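Local coordinates for putative capsular polysaccharide biosynthesis protein (Streptococcus pneumoniae serotype 4, PDB 6EWJ) that probably transfers an amino group to a sugar with the help of pyridoxal 5'-phosphate, serving teichoic acid biosynthesis, at residues 226-229 with 230-234; 42-45 with 46-50; 355-358 with 359-362; 90-93 with 94-97. All coordinates share one frame; numbering follows the deposited sequence.

Contact 1. Residues 226-229 with 230-234; sequences EEMY and KEFQI
Q233 lays its CG over one face of the Y229 ring, 4.1 Å from the centroid, a CH-pi contact one turn along the helix. Bent at chi2 (-56°), Q233 then carries its amide toward the phenol end, the amide plane 40° from the ring plane and Q233 OE1 3.4 Å from Y229 CZ. F232 is met at its rim instead: M228 CG lies in the plane of the ring, and M228 SD comes to 3.7 Å from F232 CE2. The sulfur stands obliquely beside the ring, 5.0 Å from the F232 centroid, in a Met-aromatic contact. The carbonyl oxygen of M228 also reaches this edge, 3.3 Å from F232 CD2. On another flank E227 and E231 run side by side and point the same way, their OE2 atoms 3.7 Å apart and their carboxylate planes turned by 50°. Beneath all three pairs runs the i to i+4 ladder of helix 225-236, from K230 N to E226 O through Q233 N to Y229 O. M228 and F232 join this helix to helix 64-74 and to the central sheet at strand 213-217, whereas Y229 and Q233 turn to helix 40-53, where E46 takes the Y229 hydroxyl. The ring of Y229 also makes a cation-pi contact with K57. Two neighbouring carboxylates would normally repel, but K163 forms salt bridges with both E227 OE2 and E231 OE2, and W164 bonds to E231 OE1; the ammonium group probably offsets the like charges and favours both glutamates in their ionised form.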
loop_
_atom_site.group_PDB
_atom_site.type_symbol
_atom_site.label_atom_id
_atom_site.label_comp_id
_atom_site.label_asym_id
_atom_site.label_seq_id
_atom_site.Cartn_x
_atom_site.Cartn_y
_atom_site.Cartn_z
ATOM N N GLU A 226 -18.361 13.244 6.263
ATOM C CA GLU A 226 -17.146 13.404 7.097
ATOM C C GLU A 226 -16.842 12.139 7.876
ATOM O O GLU A 226 -15.661 11.753 7.994
ATOM C CB GLU A 226 -17.251 14.604 8.048
ATOM C CG GLU A 226 -17.143 15.964 7.385
ATOM C CD GLU A 226 -15.827 16.202 6.656
ATOM O OE1 GLU A 226 -14.764 15.694 7.056
ATOM O OE2 GLU A 226 -15.844 16.923 5.641
ATOM N N GLU A 227 -17.887 11.504 8.422
ATOM C CA GLU A 227 -17.734 10.236 9.176
ATOM C C GLU A 227 -17.195 9.140 8.238
ATOM O O GLU A 227 -16.293 8.379 8.605
ATOM C CB GLU A 227 -19.071 9.821 9.816
ATOM C CG GLU A 227 -19.103 8.483 10.557
ATOM C CD GLU A 227 -20.507 8.101 11.033
ATOM O OE1 GLU A 227 -21.406 8.979 11.111
ATOM O OE2 GLU A 227 -20.742 6.907 11.342
ATOM N N MET A 228 -17.755 9.065 7.030
ATOM C CA MET A 228 -17.355 8.039 6.052
ATOM C C MET A 228 -15.913 8.270 5.619
ATOM O O MET A 228 -15.128 7.346 5.512
ATOM C CB MET A 228 -18.277 8.071 4.826
ATOM C CG MET A 228 -17.944 7.067 3.749
ATOM S SD MET A 228 -18.139 5.320 4.233
ATOM C CE MET A 228 -19.901 5.103 4.099
ATOM N N TYR A 229 -15.586 9.533 5.376
ATOM C CA TYR A 229 -14.230 9.932 5.004
ATOM C C TYR A 229 -13.285 9.520 6.099
ATOM O O TYR A 229 -12.272 8.904 5.824
ATOM C CB TYR A 229 -14.126 11.446 4.799
ATOM C CG TYR A 229 -12.734 11.959 4.444
ATOM C CD1 TYR A 229 -12.239 11.872 3.139
ATOM C CD2 TYR A 229 -11.917 12.521 5.406
ATOM C CE1 TYR A 229 -10.993 12.350 2.804
ATOM C CE2 TYR A 229 -10.644 12.995 5.080
ATOM C CZ TYR A 229 -10.200 12.917 3.784
ATOM O OH TYR A 229 -8.942 13.354 3.444
ATOM N N LYS A 230 -13.618 9.860 7.339
ATOM C CA LYS A 230 -12.766 9.489 8.494
ATOM C C LYS A 230 -12.534 7.944 8.648
ATOM O O LYS A 230 -11.408 7.500 8.950
ATOM C CB LYS A 230 -13.339 10.108 9.769
ATOM C CG LYS A 230 -12.493 9.906 10.998
ATOM C CD LYS A 230 -12.964 10.750 12.203
ATOM C CE LYS A 230 -12.241 10.184 13.486
ATOM N NZ LYS A 230 -10.754 10.368 13.461
ATOM N N GLU A 231 -13.543 7.135 8.347
ATOM C CA GLU A 231 -13.410 5.657 8.400
ATOM C C GLU A 231 -12.420 5.106 7.367
ATOM O O GLU A 231 -11.643 4.183 7.659
ATOM C CB GLU A 231 -14.774 4.951 8.238
ATOM C CG GLU A 231 -15.568 4.927 9.549
ATOM C CD GLU A 231 -16.974 4.325 9.460
ATOM O OE1 GLU A 231 -17.180 3.363 8.717
ATOM O OE2 GLU A 231 -17.886 4.851 10.159
ATOM N N PHE A 232 -12.430 5.658 6.164
ATOM C CA PHE A 232 -11.426 5.266 5.139
ATOM C C PHE A 232 -10.019 5.656 5.561
ATOM O O PHE A 232 -9.054 4.870 5.405
ATOM C CB PHE A 232 -11.706 5.899 3.793
ATOM C CG PHE A 232 -12.717 5.175 2.973
ATOM C CD1 PHE A 232 -12.342 4.175 2.125
ATOM C CD2 PHE A 232 -14.051 5.513 3.037
ATOM C CE1 PHE A 232 -13.297 3.504 1.361
ATOM C CE2 PHE A 232 -14.998 4.864 2.260
ATOM C CZ PHE A 232 -14.627 3.852 1.430
ATOM N N GLN A 233 -9.898 6.892 6.082
ATOM C CA GLN A 233 -8.612 7.417 6.525
ATOM C C GLN A 233 -7.969 6.511 7.533
ATOM O O GLN A 233 -6.785 6.173 7.392
ATOM C CB GLN A 233 -8.735 8.845 7.104
ATOM C CG GLN A 233 -8.863 9.918 6.049
ATOM C CD GLN A 233 -7.752 9.981 5.013
ATOM O OE1 GLN A 233 -8.023 10.279 3.845
ATOM N NE2 GLN A 233 -6.521 9.698 5.404
ATOM N N ILE A 234 -8.772 6.097 8.511
ATOM C CA ILE A 234 -8.364 5.248 9.611
ATOM C C ILE A 234 -7.903 3.863 9.118
ATOM O O ILE A 234 -6.860 3.343 9.520
ATOM C CB ILE A 234 -9.508 5.149 10.627
ATOM C CG1 ILE A 234 -9.604 6.443 11.452
ATOM C CG2 ILE A 234 -9.325 4.007 11.637
ATOM C CD1 ILE A 234 -9.225 7.742 10.746
#

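Contact 2. Residues 42-45 with 46-50; sequences TKEL and ERRLS
E44 reaches R47 with CG anti to the backbone N (chi1 179°) and the chain doubling over at chi2 (67°), while R47 bends at chi3 (-68°) to bring its guanidinium across. E44 OE1 offers its anti lone pair to R47 NH2 at 2.8 Å, tilted out of the guanidinium plane; the second bond of this salt bridge, R47 NE to E44 OE1 at 3.2 Å, is weak. One face of the guanidinium rests over K43 O and E44 CA. K43 and E46 lie alongside each other, and a water joins their ends: it accepts from K43 NZ at 2.6 Å and donates to E46 OE2 at 2.7 Å. All this sits on helix 40-53, whose inner flank packs on strand 58-61, at an outer edge of the seven-stranded sheet of the aminotransferase domain, and on helix 268-299. L45 and L49 form that flank, L45 CG 3.7 Å from L49 CD1, and both touch C60. E46 is anchored beyond the helix as well, through OE1 to Y229 and OE2 to C60 N, whereas R48 turns to D279. One turn on, E46 O accepts both S50 N (3.0 Å) and S50 OG (2.9 Å), which arrive from opposite faces of its plane.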
loop_
_atom_site.group_PDB
_atom_site.type_symbol
_atom_site.label_atom_id
_atom_site.label_comp_id
_atom_site.label_asym_id
_atom_site.label_seq_id
_atom_site.Cartn_x
_atom_site.Cartn_y
_atom_site.Cartn_z
ATOM N N THR A 42 -2.270 16.190 -1.130
ATOM C CA THR A 42 -3.219 15.061 -1.163
ATOM C C THR A 42 -4.667 15.501 -0.825
ATOM O O THR A 42 -5.579 15.157 -1.531
ATOM C CB THR A 42 -2.732 13.854 -0.318
ATOM O OG1 THR A 42 -1.510 13.366 -0.879
ATOM C CG2 THR A 42 -3.744 12.717 -0.311
ATOM N N LYS A 43 -4.819 16.342 0.199
ATOM C CA LYS A 43 -6.130 16.887 0.572
ATOM C C LYS A 43 -6.681 17.763 -0.564
ATOM O O LYS A 43 -7.839 17.653 -0.909
ATOM C CB LYS A 43 -6.091 17.628 1.929
ATOM C CG LYS A 43 -5.478 16.827 3.094
ATOM C CD LYS A 43 -5.856 15.346 3.121
ATOM C CE LYS A 43 -5.375 14.630 4.382
ATOM N NZ LYS A 43 -5.544 13.144 4.386
ATOM N N GLU A 44 -5.838 18.559 -1.196
ATOM C CA GLU A 44 -6.280 19.435 -2.299
ATOM C C GLU A 44 -6.671 18.555 -3.491
ATOM O O GLU A 44 -7.673 18.840 -4.128
ATOM C CB GLU A 44 -5.188 20.445 -2.683
ATOM C CG GLU A 44 -5.507 21.408 -3.824
ATOM C CD GLU A 44 -6.614 22.426 -3.536
ATOM O OE1 GLU A 44 -7.169 22.471 -2.411
ATOM O OE2 GLU A 44 -6.976 23.173 -4.468
ATOM N N LEU A 45 -5.935 17.465 -3.733
ATOM C CA LEU A 45 -6.300 16.570 -4.857
ATOM C C LEU A 45 -7.665 15.902 -4.649
ATOM O O LEU A 45 -8.485 15.857 -5.567
ATOM C CB LEU A 45 -5.231 15.519 -5.153
ATOM C CG LEU A 45 -5.582 14.558 -6.324
ATOM C CD1 LEU A 45 -5.788 15.267 -7.671
ATOM C CD2 LEU A 45 -4.531 13.481 -6.424
ATOM N N GLU A 46 -7.905 15.472 -3.421
ATOM C CA GLU A 46 -9.184 14.898 -3.054
ATOM C C GLU A 46 -10.314 15.919 -3.284
ATOM O O GLU A 46 -11.390 15.559 -3.752
ATOM C CB GLU A 46 -9.179 14.460 -1.600
ATOM C CG GLU A 46 -8.261 13.248 -1.337
ATOM C CD GLU A 46 -8.143 12.885 0.113
ATOM O OE1 GLU A 46 -8.529 13.705 0.968
ATOM O OE2 GLU A 46 -7.654 11.753 0.427
ATOM N N ARG A 47 -10.095 17.143 -2.809
ATOM C CA ARG A 47 -11.094 18.234 -2.982
ATOM C C ARG A 47 -11.406 18.460 -4.474
ATOM O O ARG A 47 -12.567 18.418 -4.881
ATOM C CB ARG A 47 -10.599 19.506 -2.286
ATOM C CG ARG A 47 -10.639 19.391 -0.752
ATOM C CD ARG A 47 -10.558 20.766 -0.015
ATOM N NE ARG A 47 -9.261 21.432 -0.167
ATOM C CZ ARG A 47 -8.157 21.171 0.545
ATOM N NH1 ARG A 47 -8.191 20.270 1.521
ATOM N NH2 ARG A 47 -7.025 21.819 0.288
ATOM N N ARG A 48 -10.372 18.652 -5.289
ATOM C CA ARG A 48 -10.545 18.873 -6.720
ATOM C C ARG A 48 -11.195 17.673 -7.453
ATOM O O ARG A 48 -12.020 17.848 -8.331
ATOM C CB ARG A 48 -9.206 19.259 -7.350
ATOM C CG ARG A 48 -8.695 20.634 -6.895
ATOM C CD ARG A 48 -7.434 21.032 -7.628
ATOM N NE ARG A 48 -7.714 21.032 -9.060
ATOM C CZ ARG A 48 -6.824 20.847 -10.042
ATOM N NH1 ARG A 48 -5.519 20.698 -9.784
ATOM N NH2 ARG A 48 -7.247 20.863 -11.303
ATOM N N LEU A 49 -10.793 16.459 -7.069
ATOM C CA LEU A 49 -11.360 15.268 -7.664
ATOM C C LEU A 49 -12.863 15.120 -7.349
ATOM O O LEU A 49 -13.640 14.752 -8.234
ATOM C CB LEU A 49 -10.558 14.014 -7.220
ATOM C CG LEU A 49 -9.228 13.774 -7.902
ATOM C CD1 LEU A 49 -8.551 12.534 -7.259
ATOM C CD2 LEU A 49 -9.407 13.542 -9.399
ATOM N N SER A 50 -13.233 15.435 -6.100
ATOM C CA SER A 50 -14.642 15.422 -5.643
ATOM C C SER A 50 -15.530 16.358 -6.483
ATOM O O SER A 50 -16.593 15.968 -6.944
ATOM C CB SER A 50 -14.764 15.798 -4.178
ATOM O OG SER A 50 -14.151 14.858 -3.329
HETATM O O HOH W 1 -5.877 11.415 2.496
#

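Contact 3. Residues 355-358 with 359-362; sequences PLLT and AYKN
L357 and Y360 form the close-packed half of this turn, lying side by side with L357 CD1 in the plane of the ring at its edge, 3.9 Å from Y360 CD2. Both side chains keep CG beside the backbone N (chi1 -53° and -59°), which aims them the same way into the protein. Here the backbone is firmly tied: L357 O receives a nearly straight bond from K361 N at 2.9 Å and a weak one from Y360 N at 3.1 Å. The other half is looser and faces solvent. K361 runs its aliphatic chain back over the preceding turn, K361 CG 3.3 Å from P355 O, and its ammonium ends in an exposed position. N362, also exposed, lies alongside T358, with N362 ND2 3.6 Å from T358 CG2; its backbone N, by contrast, binds T358 O at 2.8 Å. T358 OG1 turns outward to D256 of the second subunit, which also packs I257 on L357 and P260 on Y360, while the Y360 hydroxyl bonds to T91. The arrangement is that of a helix N-terminus: L357 holds the N-cap position between a 3-10 turn and the short helix 358-361, at a dimer interface near the cofactor-binding Y351.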
loop_
_atom_site.group_PDB
_atom_site.type_symbol
_atom_site.label_atom_id
_atom_site.label_comp_id
_atom_site.label_asym_id
_atom_site.label_seq_id
_atom_site.Cartn_x
_atom_site.Cartn_y
_atom_site.Cartn_z
ATOM N N PRO A 355 -12.150 -17.172 -15.074
ATOM C CA PRO A 355 -12.073 -18.623 -14.992
ATOM C C PRO A 355 -10.951 -19.244 -15.782
ATOM O O PRO A 355 -10.655 -20.373 -15.517
ATOM C CB PRO A 355 -13.427 -19.080 -15.524
ATOM C CG PRO A 355 -14.334 -17.936 -15.251
ATOM C CD PRO A 355 -13.497 -16.747 -15.513
ATOM N N LEU A 356 -10.287 -18.488 -16.680
ATOM C CA LEU A 356 -9.086 -19.018 -17.355
ATOM C C LEU A 356 -7.846 -18.996 -16.476
ATOM O O LEU A 356 -6.923 -19.731 -16.753
ATOM C CB LEU A 356 -8.770 -18.290 -18.663
ATOM C CG LEU A 356 -9.646 -18.553 -19.919
ATOM C CD1 LEU A 356 -9.023 -17.897 -21.150
ATOM C CD2 LEU A 356 -9.825 -20.022 -20.174
ATOM N N LEU A 357 -7.858 -18.171 -15.431
ATOM C CA LEU A 357 -6.689 -17.904 -14.588
ATOM C C LEU A 357 -6.607 -18.977 -13.498
ATOM O O LEU A 357 -7.617 -19.338 -12.884
ATOM C CB LEU A 357 -6.775 -16.518 -13.989
ATOM C CG LEU A 357 -6.996 -15.334 -14.954
ATOM C CD1 LEU A 357 -7.328 -14.076 -14.162
ATOM C CD2 LEU A 357 -5.836 -15.116 -15.936
ATOM N N THR A 358 -5.413 -19.504 -13.301
ATOM C CA THR A 358 -5.171 -20.506 -12.266
ATOM C C THR A 358 -5.776 -20.217 -10.899
ATOM O O THR A 358 -6.407 -21.085 -10.320
ATOM C CB THR A 358 -3.641 -20.750 -12.157
ATOM O OG1 THR A 358 -3.170 -21.247 -13.425
ATOM C CG2 THR A 358 -3.237 -21.688 -10.993
ATOM N N ALA A 359 -5.632 -18.995 -10.410
ATOM C CA ALA A 359 -6.158 -18.639 -9.108
ATOM C C ALA A 359 -7.648 -18.904 -8.957
ATOM O O ALA A 359 -8.095 -19.358 -7.902
ATOM C CB ALA A 359 -5.860 -17.167 -8.825
ATOM N N TYR A 360 -8.419 -18.609 -10.019
ATOM C CA TYR A 360 -9.875 -18.723 -9.958
ATOM C C TYR A 360 -10.346 -20.117 -10.348
ATOM O O TYR A 360 -11.307 -20.655 -9.772
ATOM C CB TYR A 360 -10.526 -17.607 -10.795
ATOM C CG TYR A 360 -10.097 -16.252 -10.259
ATOM C CD1 TYR A 360 -10.482 -15.854 -9.018
ATOM C CD2 TYR A 360 -9.203 -15.435 -10.964
ATOM C CE1 TYR A 360 -10.070 -14.622 -8.486
ATOM C CE2 TYR A 360 -8.772 -14.196 -10.447
ATOM C CZ TYR A 360 -9.211 -13.788 -9.217
ATOM O OH TYR A 360 -8.792 -12.592 -8.652
ATOM N N LYS A 361 -9.647 -20.727 -11.288
ATOM C CA LYS A 361 -9.756 -22.184 -11.516
ATOM C C LYS A 361 -9.651 -22.922 -10.196
ATOM O O LYS A 361 -10.422 -23.874 -9.918
ATOM C CB LYS A 361 -8.584 -22.636 -12.402
ATOM C CG LYS A 361 -8.815 -22.591 -13.898
ATOM C CD LYS A 361 -7.535 -23.040 -14.659
ATOM C CE LYS A 361 -7.771 -23.970 -15.810
ATOM N NZ LYS A 361 -6.711 -23.833 -16.868
ATOM N N ASN A 362 -8.633 -22.544 -9.411
ATOM C CA ASN A 362 -8.362 -23.196 -8.128
ATOM C C ASN A 362 -9.449 -22.988 -7.098
ATOM O O ASN A 362 -9.552 -23.740 -6.158
ATOM C CB ASN A 362 -7.000 -22.744 -7.586
ATOM C CG ASN A 362 -5.820 -23.464 -8.273
ATOM O OD1 ASN A 362 -6.021 -24.330 -9.099
ATOM N ND2 ASN A 362 -4.597 -23.031 -7.969
#

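Contact 4. Residues 90-93 with 94-97; sequences YTAS and CSVI
T91 O takes two backbone donors from three and four residues further on, C94 N at 2.9 Å and S95 N also at 2.9 Å. It opens helix 92-99, the crossover helix of a beta-alpha-beta unit between strands 82-86 and 103-107 in the aminotransferase fold. The two bonds differ: S95 N approaches almost along the line of the T91 carbonyl, whereas C94 N stands well above the carbonyl plane, 48° out of it. A bond from S93 N to Y90 O (3.1 Å) precedes them. The side-chain hydroxyls look elsewhere: S93 OG bonds to T89 and D176, and T91 OG1 to Y360. S93 O is a buried carbonyl that finds no hydrogen-bonding partner in the model; V96 CG2 at 3.9 Å and I97 CD1 at 4.0 Å are apolar neighbours of it. With its OG wedged between the backbone N and the carbonyl carbon (chi1 61°), S95 places that oxygen 3.5 Å from A92 CA. The second subunit packs H238 against A92 and P260 against S95, and A92 also touches the cofactor-binding T65, so this helix start borders the pyridoxal phosphate site. V96 CG1 rests 3.6 Å from A92 O.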
loop_
_atom_site.group_PDB
_atom_site.type_symbol
_atom_site.label_atom_id
_atom_site.label_comp_id
_atom_site.label_asym_id
_atom_site.label_seq_id
_atom_site.Cartn_x
_atom_site.Cartn_y
_atom_site.Cartn_z
ATOM N N TYR A 90 -10.613 -7.538 -15.037
ATOM C CA TYR A 90 -9.274 -7.681 -14.553
ATOM C C TYR A 90 -9.258 -8.398 -13.192
ATOM O O TYR A 90 -10.189 -8.228 -12.392
ATOM C CB TYR A 90 -8.636 -6.295 -14.410
ATOM C CG TYR A 90 -7.154 -6.340 -14.026
ATOM C CD1 TYR A 90 -6.216 -7.027 -14.803
ATOM C CD2 TYR A 90 -6.682 -5.605 -12.939
ATOM C CE1 TYR A 90 -4.852 -7.051 -14.460
ATOM C CE2 TYR A 90 -5.323 -5.638 -12.588
ATOM C CZ TYR A 90 -4.421 -6.361 -13.345
ATOM O OH TYR A 90 -3.068 -6.324 -12.980
ATOM N N THR A 91 -8.200 -9.166 -12.903
ATOM C CA THR A 91 -8.154 -9.905 -11.649
ATOM C C THR A 91 -8.422 -9.048 -10.376
ATOM O O THR A 91 -9.050 -9.537 -9.431
ATOM C CB THR A 91 -6.822 -10.671 -11.446
ATOM O OG1 THR A 91 -6.896 -11.404 -10.227
ATOM C CG2 THR A 91 -5.604 -9.756 -11.436
ATOM N N ALA A 92 -7.890 -7.818 -10.352
ATOM C CA ALA A 92 -8.024 -6.934 -9.208
ATOM C C ALA A 92 -9.487 -6.620 -8.779
ATOM O O ALA A 92 -9.718 -6.394 -7.580
ATOM C CB ALA A 92 -7.269 -5.677 -9.457
ATOM N N SER A 93 -10.447 -6.677 -9.715
ATOM C CA SER A 93 -11.869 -6.510 -9.358
ATOM C C SER A 93 -12.334 -7.631 -8.414
ATOM O O SER A 93 -13.269 -7.425 -7.655
ATOM C CB SER A 93 -12.803 -6.457 -10.602
ATOM O OG SER A 93 -12.235 -5.759 -11.715
ATOM N N CYS A 94 -11.730 -8.800 -8.525
ATOM C CA CYS A 94 -12.142 -10.002 -7.840
ATOM C C CYS A 94 -11.284 -10.394 -6.655
ATOM O O CYS A 94 -11.800 -10.901 -5.641
ATOM C CB CYS A 94 -12.182 -11.140 -8.853
ATOM S SG CYS A 94 -13.093 -12.602 -8.252
ATOM N N SER A 95 -9.974 -10.210 -6.790
ATOM C CA SER A 95 -9.036 -10.599 -5.750
ATOM C C SER A 95 -9.342 -9.953 -4.407
ATOM O O SER A 95 -9.198 -10.587 -3.368
ATOM C CB SER A 95 -7.611 -10.218 -6.137
ATOM O OG SER A 95 -7.476 -8.835 -6.305
ATOM N N VAL A 96 -9.826 -8.730 -4.429
ATOM C CA VAL A 96 -10.165 -8.043 -3.170
ATOM C C VAL A 96 -11.298 -8.717 -2.401
ATOM O O VAL A 96 -11.381 -8.587 -1.190
ATOM C CB VAL A 96 -10.488 -6.533 -3.399
ATOM C CG1 VAL A 96 -9.297 -5.784 -4.033
ATOM C CG2 VAL A 96 -11.728 -6.335 -4.205
ATOM N N ILE A 97 -12.186 -9.410 -3.122
ATOM C CA ILE A 97 -13.275 -10.156 -2.514
ATOM C C ILE A 97 -12.678 -11.249 -1.666
ATOM O O ILE A 97 -13.072 -11.452 -0.493
ATOM C CB ILE A 97 -14.202 -10.768 -3.563
ATOM C CG1 ILE A 97 -14.800 -9.658 -4.463
ATOM C CG2 ILE A 97 -15.304 -11.567 -2.880
ATOM C CD1 ILE A 97 -15.419 -10.160 -5.736
#

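Along the chain the order is contact 2, contact 4, contact 1 and contact 3, and all four belong to the same aminotransferase fold. Contacts 1 and 2, with centres 15 Å apart, touch through Y229 and E46 and join helices 225-236 and 40-53 beside the edge strand 58-61 of the sheet. Contacts 3 and 4, with centres 12 Å apart, meet through Y360, T91 and C94; both face the second subunit and lie near cofactor-binding residues. Contacts 2 and 3 stand on opposite sides of the chain's centre, about 38 Å between centres. One pair thus ties two helices together at the sheet's edge, and the other links the pyridoxal phosphate region to the dimer interface.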